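PDB 3E59: L-tyrosine isonitrile synthase from Pseudomonas aeruginosa, which builds the isonitrile group on L-tyrosine, taking its carbon from C2 of ribulose 5-phosphate, in the biosynthesis of paerucumarin. Local coordinates for residues R14-L19 and L264-H269; I60-P65 and Q98-F103; E187-S192 and L196-A201. All blocks are in the same frame, centred on the assembly; numbering follows the deposited sequence.

Contact 1: residues R14-L19 and L264-H269. With PO4 (phosphate ion), chain E.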
loop_
_atom_site.group_PDB
_atom_site.type_symbol
_atom_site.label_atom_id
_atom_site.label_comp_id
_atom_site.label_asym_id
_atom_site.label_seq_id
_atom_site.Cartn_x
_atom_site.Cartn_y
_atom_site.Cartn_z
ATOM N N ARG A 14 14.894 -16.322 9.223
ATOM C CA ARG A 14 13.665 -16.489 10.005
ATOM C C ARG A 14 12.772 -15.253 9.849
ATOM O O ARG A 14 11.555 -15.371 9.745
ATOM C CB ARG A 14 13.982 -16.729 11.486
ATOM C CG ARG A 14 14.557 -18.109 11.804
ATOM C CD ARG A 14 14.770 -18.287 13.312
ATOM N NE ARG A 14 13.505 -18.281 14.053
ATOM C CZ ARG A 14 13.401 -18.367 15.379
ATOM N NH1 ARG A 14 14.487 -18.460 16.143
ATOM N NH2 ARG A 14 12.200 -18.353 15.947
ATOM N N VAL A 15 13.387 -14.069 9.828
ATOM C CA VAL A 15 12.650 -12.830 9.551
ATOM C C VAL A 15 11.988 -12.957 8.187
ATOM O O VAL A 15 10.782 -12.734 8.050
ATOM C CB VAL A 15 13.564 -11.567 9.621
ATOM C CG1 VAL A 15 12.786 -10.295 9.238
ATOM C CG2 VAL A 15 14.163 -11.414 11.020
ATOM N N LEU A 16 12.776 -13.356 7.191
ATOM C CA LEU A 16 12.300 -13.411 5.811
ATOM C C LEU A 16 11.172 -14.427 5.667
ATOM O O LEU A 16 10.170 -14.155 5.008
ATOM C CB LEU A 16 13.457 -13.722 4.839
ATOM C CG LEU A 16 13.099 -13.757 3.343
ATOM C CD1 LEU A 16 12.518 -12.425 2.843
ATOM C CD2 LEU A 16 14.298 -14.166 2.502
ATOM N N LYS A 17 11.338 -15.593 6.292
ATOM C CA LYS A 17 10.320 -16.654 6.252
ATOM C C LYS A 17 8.992 -16.151 6.818
ATOM O O LYS A 17 7.927 -16.526 6.333
ATOM C CB LYS A 17 10.798 -17.920 6.981
ATOM N N GLU A 18 9.077 -15.287 7.828
ATOM C CA GLU A 18 7.920 -14.583 8.387
ATOM C C GLU A 18 7.207 -13.660 7.368
ATOM O O GLU A 18 5.975 -13.606 7.326
ATOM C CB GLU A 18 8.354 -13.786 9.625
ATOM C CG GLU A 18 7.234 -13.108 10.372
ATOM C CD GLU A 18 6.290 -14.098 11.028
ATOM O OE1 GLU A 18 6.791 -15.057 11.654
ATOM O OE2 GLU A 18 5.055 -13.913 10.907
ATOM N N LEU A 19 7.981 -12.943 6.557
ATOM C CA LEU A 19 7.426 -12.078 5.507
ATOM C C LEU A 19 6.874 -12.881 4.332
ATOM O O LEU A 19 5.872 -12.507 3.750
ATOM C CB LEU A 19 8.502 -11.108 4.980
ATOM C CG LEU A 19 9.290 -10.278 6.003
ATOM C CD1 LEU A 19 10.508 -9.611 5.359
ATOM C CD2 LEU A 19 8.387 -9.238 6.669
ATOM N N LEU A 264 14.105 -4.675 -4.771
ATOM C CA LEU A 264 14.272 -4.264 -3.368
ATOM C C LEU A 264 12.910 -4.235 -2.680
ATOM O O LEU A 264 12.782 -4.468 -1.472
ATOM C CB LEU A 264 14.906 -2.877 -3.303
ATOM C CG LEU A 264 16.402 -2.727 -3.577
ATOM C CD1 LEU A 264 16.771 -1.253 -3.779
ATOM C CD2 LEU A 264 17.203 -3.328 -2.433
ATOM N N LYS A 265 11.888 -3.959 -3.478
ATOM C CA LYS A 265 10.531 -3.869 -2.978
ATOM C C LYS A 265 9.954 -5.265 -2.756
ATOM O O LYS A 265 10.156 -6.185 -3.574
ATOM C CB LYS A 265 9.660 -3.055 -3.931
ATOM C CG LYS A 265 10.235 -1.695 -4.351
ATOM C CD LYS A 265 9.269 -1.041 -5.304
ATOM C CE LYS A 265 9.913 -0.014 -6.174
ATOM N NZ LYS A 265 8.858 0.627 -7.028
ATOM N N PHE A 266 9.251 -5.414 -1.633
ATOM C CA PHE A 266 8.659 -6.686 -1.239
ATOM C C PHE A 266 7.156 -6.508 -0.986
ATOM O O PHE A 266 6.761 -5.876 -0.007
ATOM C CB PHE A 266 9.353 -7.204 0.018
ATOM C CG PHE A 266 8.855 -8.558 0.481
ATOM C CD1 PHE A 266 7.675 -8.672 1.221
ATOM C CD2 PHE A 266 9.582 -9.715 0.193
ATOM C CE1 PHE A 266 7.215 -9.909 1.659
ATOM C CE2 PHE A 266 9.137 -10.957 0.625
ATOM C CZ PHE A 266 7.948 -11.058 1.357
ATOM N N GLY A 267 6.321 -7.064 -1.860
ATOM C CA GLY A 267 4.859 -6.946 -1.698
ATOM C C GLY A 267 4.335 -7.797 -0.555
ATOM O O GLY A 267 4.700 -8.965 -0.418
ATOM N N ILE A 268 3.478 -7.216 0.275
ATOM C CA ILE A 268 2.999 -7.905 1.479
ATOM C C ILE A 268 1.489 -7.735 1.673
ATOM O O ILE A 268 0.931 -6.645 1.452
ATOM C CB ILE A 268 3.797 -7.449 2.759
ATOM C CG1 ILE A 268 3.485 -8.350 3.958
ATOM C CG2 ILE A 268 3.545 -5.959 3.085
ATOM C CD1 ILE A 268 4.575 -8.369 5.012
ATOM N N HIS A 269 0.839 -8.827 2.077
ATOM C CA HIS A 269 -0.579 -8.826 2.397
ATOM C C HIS A 269 -0.798 -8.451 3.851
ATOM O O HIS A 269 0.076 -8.667 4.700
ATOM C CB HIS A 269 -1.214 -10.182 2.091
ATOM C CG HIS A 269 -1.520 -10.397 0.638
ATOM N ND1 HIS A 269 -2.548 -9.745 -0.013
ATOM C CD2 HIS A 269 -0.970 -11.232 -0.276
ATOM C CE1 HIS A 269 -2.605 -10.151 -1.269
ATOM N NE2 HIS A 269 -1.667 -11.064 -1.451
HETATM P P PO4 E . 5.594 1.030 -4.962
HETATM O O1 PO4 E . 5.289 0.057 -6.073
HETATM O O2 PO4 E . 4.533 2.116 -4.983
HETATM O O3 PO4 E . 5.599 0.275 -3.615
HETATM O O4 PO4 E . 6.922 1.696 -5.204
#

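Contact 2: residues I60-P65 and Q98-F103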
loop_
_atom_site.group_PDB
_atom_site.type_symbol
_atom_site.label_atom_id
_atom_site.label_comp_id
_atom_site.label_asym_id
_atom_site.label_seq_id
_atom_site.Cartn_x
_atom_site.Cartn_y
_atom_site.Cartn_z
ATOM N N ILE A 60 14.900 -3.907 13.321
ATOM C CA ILE A 60 14.755 -3.969 11.865
ATOM C C ILE A 60 13.721 -2.929 11.396
ATOM O O ILE A 60 12.568 -2.939 11.838
ATOM C CB ILE A 60 14.364 -5.390 11.399
ATOM C CG1 ILE A 60 15.342 -6.428 11.969
ATOM C CG2 ILE A 60 14.308 -5.481 9.853
ATOM C CD1 ILE A 60 14.758 -7.827 12.037
ATOM N N GLU A 61 14.149 -2.018 10.521
ATOM C CA GLU A 61 13.261 -1.001 9.951
ATOM C C GLU A 61 12.636 -1.488 8.644
ATOM O O GLU A 61 13.335 -2.027 7.756
ATOM C CB GLU A 61 14.015 0.319 9.697
ATOM C CG GLU A 61 14.624 0.974 10.943
ATOM C CD GLU A 61 15.589 2.130 10.606
ATOM O OE1 GLU A 61 15.265 2.971 9.736
ATOM O OE2 GLU A 61 16.679 2.197 11.224
ATOM N N PHE A 62 11.318 -1.299 8.560
ATOM C CA PHE A 62 10.520 -1.480 7.351
ATOM C C PHE A 62 9.895 -0.139 6.955
ATOM O O PHE A 62 9.413 0.610 7.807
ATOM C CB PHE A 62 9.399 -2.536 7.553
ATOM C CG PHE A 62 9.911 -3.898 7.931
ATOM C CD1 PHE A 62 10.092 -4.243 9.272
ATOM C CD2 PHE A 62 10.222 -4.840 6.950
ATOM C CE1 PHE A 62 10.589 -5.502 9.637
ATOM C CE2 PHE A 62 10.715 -6.090 7.295
ATOM C CZ PHE A 62 10.911 -6.424 8.643
ATOM N N VAL A 63 9.915 0.143 5.654
ATOM C CA VAL A 63 9.220 1.282 5.064
ATOM C C VAL A 63 8.096 0.744 4.192
ATOM O O VAL A 63 8.312 -0.176 3.401
ATOM C CB VAL A 63 10.197 2.161 4.258
ATOM C CG1 VAL A 63 9.466 3.022 3.227
ATOM C CG2 VAL A 63 11.012 3.026 5.225
ATOM N N LEU A 64 6.902 1.311 4.352
ATOM C CA LEU A 64 5.723 0.892 3.593
ATOM C C LEU A 64 4.929 2.082 3.028
ATOM O O LEU A 64 4.198 2.742 3.776
ATOM C CB LEU A 64 4.805 0.053 4.504
ATOM C CG LEU A 64 3.441 -0.400 3.941
ATOM C CD1 LEU A 64 3.584 -1.103 2.590
ATOM C CD2 LEU A 64 2.684 -1.277 4.939
ATOM N N PRO A 65 5.064 2.362 1.713
ATOM C CA PRO A 65 4.207 3.368 1.097
ATOM C C PRO A 65 2.799 2.800 0.917
ATOM O O PRO A 65 2.604 1.827 0.157
ATOM C CB PRO A 65 4.877 3.614 -0.272
ATOM C CG PRO A 65 6.213 2.957 -0.186
ATOM C CD PRO A 65 6.006 1.803 0.728
ATOM N N GLN A 98 5.797 -7.819 16.339
ATOM C CA GLN A 98 5.851 -8.548 17.619
ATOM C C GLN A 98 6.383 -9.978 17.438
ATOM O O GLN A 98 7.229 -10.440 18.214
ATOM C CB GLN A 98 4.473 -8.553 18.310
ATOM C CG GLN A 98 3.990 -7.162 18.778
ATOM C CD GLN A 98 2.609 -7.173 19.428
ATOM O OE1 GLN A 98 1.675 -7.814 18.942
ATOM N NE2 GLN A 98 2.475 -6.451 20.529
ATOM N N ARG A 99 5.903 -10.673 16.408
ATOM C CA ARG A 99 6.414 -12.027 16.097
ATOM C C ARG A 99 7.924 -12.058 15.804
ATOM O O ARG A 99 8.609 -12.979 16.222
ATOM C CB ARG A 99 5.631 -12.681 14.952
ATOM C CG ARG A 99 4.166 -12.926 15.278
ATOM C CD ARG A 99 3.540 -13.996 14.394
ATOM N NE ARG A 99 3.362 -15.259 15.117
ATOM C CZ ARG A 99 4.195 -16.297 15.059
ATOM N NH1 ARG A 99 5.286 -16.261 14.299
ATOM N NH2 ARG A 99 3.927 -17.384 15.759
ATOM N N ILE A 100 8.423 -11.056 15.078
ATOM C CA ILE A 100 9.858 -10.886 14.849
ATOM C C ILE A 100 10.591 -10.669 16.185
ATOM O O ILE A 100 11.640 -11.268 16.417
ATOM C CB ILE A 100 10.161 -9.719 13.850
ATOM C CG1 ILE A 100 9.701 -10.089 12.428
ATOM C CG2 ILE A 100 11.639 -9.356 13.863
ATOM C CD1 ILE A 100 9.779 -8.963 11.408
ATOM N N GLN A 101 10.015 -9.842 17.060
ATOM C CA GLN A 101 10.606 -9.547 18.370
ATOM C C GLN A 101 10.678 -10.776 19.308
ATOM O O GLN A 101 11.430 -10.775 20.291
ATOM C CB GLN A 101 9.887 -8.365 19.043
ATOM C CG GLN A 101 10.685 -7.744 20.201
ATOM C CD GLN A 101 10.326 -6.296 20.489
ATOM O OE1 GLN A 101 9.150 -5.924 20.490
ATOM N NE2 GLN A 101 11.339 -5.475 20.758
ATOM N N LEU A 102 9.911 -11.820 18.988
ATOM C CA LEU A 102 9.925 -13.060 19.767
ATOM C C LEU A 102 11.276 -13.774 19.709
ATOM O O LEU A 102 11.708 -14.345 20.707
ATOM C CB LEU A 102 8.808 -14.016 19.331
ATOM C CG LEU A 102 7.365 -13.765 19.791
ATOM C CD1 LEU A 102 6.466 -14.873 19.283
ATOM C CD2 LEU A 102 7.237 -13.641 21.316
ATOM N N PHE A 103 11.927 -13.741 18.545
ATOM C CA PHE A 103 13.269 -14.320 18.392
ATOM C C PHE A 103 14.398 -13.293 18.250
ATOM O O PHE A 103 15.564 -13.630 18.478
ATOM C CB PHE A 103 13.323 -15.334 17.245
ATOM C CG PHE A 103 12.874 -14.791 15.909
ATOM C CD1 PHE A 103 11.583 -15.031 15.448
ATOM C CD2 PHE A 103 13.755 -14.075 15.097
ATOM C CE1 PHE A 103 11.162 -14.543 14.201
ATOM C CE2 PHE A 103 13.346 -13.584 13.854
ATOM C CZ PHE A 103 12.042 -13.820 13.402
#

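Contact 3: residues E187-S192 and L196-A201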
loop_
_atom_site.group_PDB
_atom_site.type_symbol
_atom_site.label_atom_id
_atom_site.label_comp_id
_atom_site.label_asym_id
_atom_site.label_seq_id
_atom_site.Cartn_x
_atom_site.Cartn_y
_atom_site.Cartn_z
ATOM N N GLU A 187 8.883 4.573 -20.722
ATOM C CA GLU A 187 9.952 3.702 -21.245
ATOM C C GLU A 187 10.278 2.556 -20.275
ATOM O O GLU A 187 10.437 1.400 -20.695
ATOM C CB GLU A 187 11.209 4.519 -21.615
ATOM C CG GLU A 187 12.410 3.669 -22.072
ATOM C CD GLU A 187 13.483 4.463 -22.828
ATOM O OE1 GLU A 187 13.519 5.720 -22.724
ATOM O OE2 GLU A 187 14.301 3.817 -23.532
ATOM N N THR A 188 10.361 2.888 -18.986
ATOM C CA THR A 188 10.558 1.912 -17.909
ATOM C C THR A 188 9.416 0.877 -17.814
ATOM O O THR A 188 9.674 -0.324 -17.740
ATOM C CB THR A 188 10.749 2.624 -16.532
ATOM O OG1 THR A 188 11.762 3.631 -16.651
ATOM C CG2 THR A 188 11.153 1.642 -15.434
ATOM N N LEU A 189 8.167 1.334 -17.820
ATOM C CA LEU A 189 7.006 0.409 -17.764
ATOM C C LEU A 189 7.024 -0.575 -18.931
ATOM O O LEU A 189 6.768 -1.761 -18.750
ATOM C CB LEU A 189 5.656 1.170 -17.703
ATOM C CG LEU A 189 5.434 2.077 -16.478
ATOM C CD1 LEU A 189 4.203 3.013 -16.626
ATOM C CD2 LEU A 189 5.364 1.258 -15.187
ATOM N N LEU A 190 7.363 -0.081 -20.120
ATOM C CA LEU A 190 7.404 -0.911 -21.333
ATOM C C LEU A 190 8.615 -1.861 -21.419
ATOM O O LEU A 190 8.685 -2.696 -22.328
ATOM C CB LEU A 190 7.345 -0.046 -22.603
ATOM C CG LEU A 190 6.164 0.862 -22.984
ATOM C CD1 LEU A 190 5.784 0.607 -24.435
ATOM C CD2 LEU A 190 4.935 0.732 -22.095
ATOM N N ALA A 191 9.552 -1.735 -20.478
ATOM C CA ALA A 191 10.792 -2.514 -20.502
ATOM C C ALA A 191 10.662 -3.899 -19.908
ATOM O O ALA A 191 11.547 -4.737 -20.101
ATOM C CB ALA A 191 11.940 -1.743 -19.818
ATOM N N SER A 192 9.572 -4.161 -19.187
ATOM C CA SER A 192 9.397 -5.482 -18.572
ATOM C C SER A 192 7.939 -5.942 -18.470
ATOM O O SER A 192 7.006 -5.127 -18.490
ATOM C CB SER A 192 10.061 -5.527 -17.190
ATOM O OG SER A 192 9.333 -4.745 -16.257
ATOM N N LEU A 196 4.525 -3.593 -17.287
ATOM C CA LEU A 196 3.219 -3.559 -17.952
ATOM C C LEU A 196 2.078 -4.061 -17.060
ATOM O O LEU A 196 0.949 -3.574 -17.161
ATOM C CB LEU A 196 3.255 -4.305 -19.276
ATOM C CG LEU A 196 4.062 -3.636 -20.398
ATOM C CD1 LEU A 196 4.052 -4.523 -21.607
ATOM C CD2 LEU A 196 3.505 -2.269 -20.760
ATOM N N LEU A 197 2.384 -5.028 -16.193
ATOM C CA LEU A 197 1.417 -5.568 -15.246
ATOM C C LEU A 197 1.020 -4.503 -14.248
ATOM O O LEU A 197 -0.154 -4.391 -13.915
ATOM C CB LEU A 197 1.940 -6.839 -14.532
ATOM C CG LEU A 197 2.053 -8.135 -15.357
ATOM C CD1 LEU A 197 2.604 -9.285 -14.517
ATOM C CD2 LEU A 197 0.705 -8.530 -15.988
ATOM N N LEU A 198 2.003 -3.720 -13.792
ATOM C CA LEU A 198 1.756 -2.565 -12.934
ATOM C C LEU A 198 0.912 -1.509 -13.632
ATOM O O LEU A 198 -0.103 -1.076 -13.102
ATOM C CB LEU A 198 3.079 -1.939 -12.459
ATOM C CG LEU A 198 2.937 -0.695 -11.573
ATOM C CD1 LEU A 198 2.233 -1.007 -10.258
ATOM C CD2 LEU A 198 4.300 -0.022 -11.323
ATOM N N TYR A 199 1.349 -1.075 -14.808
ATOM C CA TYR A 199 0.587 -0.105 -15.579
ATOM C C TYR A 199 -0.908 -0.523 -15.717
ATOM O O TYR A 199 -1.807 0.291 -15.495
ATOM C CB TYR A 199 1.251 0.153 -16.953
ATOM C CG TYR A 199 0.504 1.181 -17.776
ATOM C CD1 TYR A 199 -0.233 0.800 -18.898
ATOM C CD2 TYR A 199 0.487 2.533 -17.400
ATOM C CE1 TYR A 199 -0.942 1.732 -19.632
ATOM C CE2 TYR A 199 -0.227 3.472 -18.133
ATOM C CZ TYR A 199 -0.935 3.066 -19.239
ATOM O OH TYR A 199 -1.641 3.989 -19.980
ATOM N N ARG A 200 -1.159 -1.785 -16.061
ATOM C CA ARG A 200 -2.539 -2.300 -16.202
ATOM C C ARG A 200 -3.330 -2.238 -14.900
ATOM O O ARG A 200 -4.523 -1.909 -14.905
ATOM C CB ARG A 200 -2.580 -3.717 -16.836
ATOM C CG ARG A 200 -4.009 -4.347 -16.935
ATOM C CD ARG A 200 -4.239 -5.214 -18.183
ATOM N NE ARG A 200 -4.153 -6.653 -17.910
ATOM C CZ ARG A 200 -5.113 -7.557 -18.152
ATOM N NH1 ARG A 200 -6.284 -7.210 -18.675
ATOM N NH2 ARG A 200 -4.890 -8.835 -17.865
ATOM N N ALA A 201 -2.664 -2.534 -13.787
ATOM C CA ALA A 201 -3.315 -2.545 -12.482
ATOM C C ALA A 201 -3.685 -1.144 -12.000
ATOM O O ALA A 201 -4.814 -0.899 -11.531
ATOM C CB ALA A 201 -2.432 -3.226 -11.473
#

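Contact 1: residues R14-L19 and L264-H269
Leu19, at the end of segment 14-19, meets both Phe266 and Ile268 of segment 264-269, and Leu16 adds a looser touch one helical turn earlier. The apolar contacts carry the packing. Leu19 CB lies 3.7 Å from Phe266 CZ, so the base of the leucine, not its branched end, lies against CZ of the ring. The branched end goes elsewhere: with chi1 at -51° its CG lies anti to the carbonyl carbon, and CD2 reaches Ile268 CD1 at 4.2 Å, methyl to methyl. Leu16 CD1 approaches Phe266 CE2 obliquely at 4.3 Å. Phe266 is turned out to the helix by its first torsion, which sets CG anti to the backbone N (chi1 -177°).

One contact involves the backbone. Leu19 O sits at the edge of the phenyl ring, near its plane and 3.5 Å from Phe266 CZ, where a carbonyl oxygen faces the weakly positive C-H rim.

A polar contact lies apart from this packing, at a phosphate ion. The side chain of Lys265, extended beyond CG, takes no part in the helix packing; its NZ donates a hydrogen bond of 2.9 Å to O4 of the phosphate, which is also held by Ser255, Arg253, His257 and Gln259.

Strand 265-267 is an outermost strand of the five-stranded parallel sheet and pairs with strand 252-255. Helix 11-20 lies beside it, with Leu19 also on Phe62 of strand 60-64, Leu16 on Leu47 of helix 35-55, and Ile268 against Leu96 of helix 84-103.

Contact 2: residues I60-P65 and Q98-F103
Ile100 of helix 84-103 meets Ile60 and Phe62 of strand 60-64 with its two branches, one for each. The packing belongs to a beta-alpha-beta crossover: strand 60-64 leads through helix 84-103 to the adjacent parallel strand 108-112. With strand order 3-2-1-4-5, the five-stranded parallel sheet has a Rossmann-like topology in which strand 60-64 is central.

Ile60 and Phe62, two residues apart, turn the same side of the strand to the helix. The side chains of Ile60 and Ile100 cross at about a right angle, and they touch through Ile60 CD1 and Ile100 CG2, 3.9 Å apart. Phe62 and Ile100 instead come from opposite directions. The methyl CD1 of Ile100 arrives obliquely at the far end of the ring, 3.9 Å from CZ and 4.0 Å from CE1 of Phe62. This division of labour follows from the torsion of Ile100: at chi1 -69° CG1 is anti to the carbonyl carbon, carrying CD1 toward the phenylalanine, while CG2, anti to the backbone N, is left for Ile60.

The interface between the two segments is small, 107 Å² in all, and wholly apolar, but all three residues are buried. Ile100 also rests on Ala108 of the following strand, Phe62 on Ile110 of that strand and on Leu254 of strand 252-255, its neighbours across the sheet.

Within segment 98-103 the Phe103 ring lies under the carbonyl of Ile100, whose O stands 3.6 Å above the ring plane, over its centre, while Phe103 N donates a 3.3 Å hydrogen bond to the same Ile100 O.

Contact 3: residues E187-S192 and L196-A201
Ser192 O accepts a hydrogen bond from Leu196 N at 3.2 Å, nearly straight at the hydrogen (164°), with the donor tilted 22° from the carbonyl plane. It is the first-turn bond of helix 193-210. Ser192 is the N-cap of that helix, and its OG accepts from Gly195 N, so backbone and side-chain oxygens of one residue both serve the new helix. A type I beta turn from Leu189 to Ser192 leads out of the preceding helix, so a short turn joins helix 182-189 to helix 193-210.

Apolar side chains, mostly leucines, join the two segments. The methyls Leu190 CD2 and Leu196 CD2 meet at 3.6 Å on the exposed side of the turn. On the inner side Leu189 divides its branches: CD1 lies 3.8 Å from Tyr199 CD2, oblique to the ring, and CD2 lies 4.2 Å from Leu198 CD2. Leu189 and Tyr199 cross at about a right angle. Tyr199 holds CG anti to its own nitrogen (chi1 -179°), which brings CD2 of its ring to the leucine, while its OH is hydrogen-bonded to Lys227 O.

Helix 219-247 packs against both segments: Tyr231 stacks on Tyr199 and touches Leu189, Trp238 meets Leu189 and Thr188, and Ile234 packs on Leu198, while Trp277 from a loop touches Leu198 and Ala201.

Contacts 1 and 2 are neighbours, their centres 10 Å apart, and both pack helices against the same parallel sheet. Val15 bridges them: its CG2 is 3.8 Å from Ile60 CD1 and 3.7 Å from Phe103 CE2. A long, weak ion pair between Glu18 and Arg99 also joins the two helices. Contact 3 stands apart in a helical region, its centre 23 Å from that of contact 1 and 30 Å from that of contact 2. The phosphate held by Lys265 relates contacts 1 and 3, since the side chain of Leu198 lies about 5 Å from it at the nearest atoms. The ion probably came from the crystallisation liquor but may mark a phosphate-binding pocket.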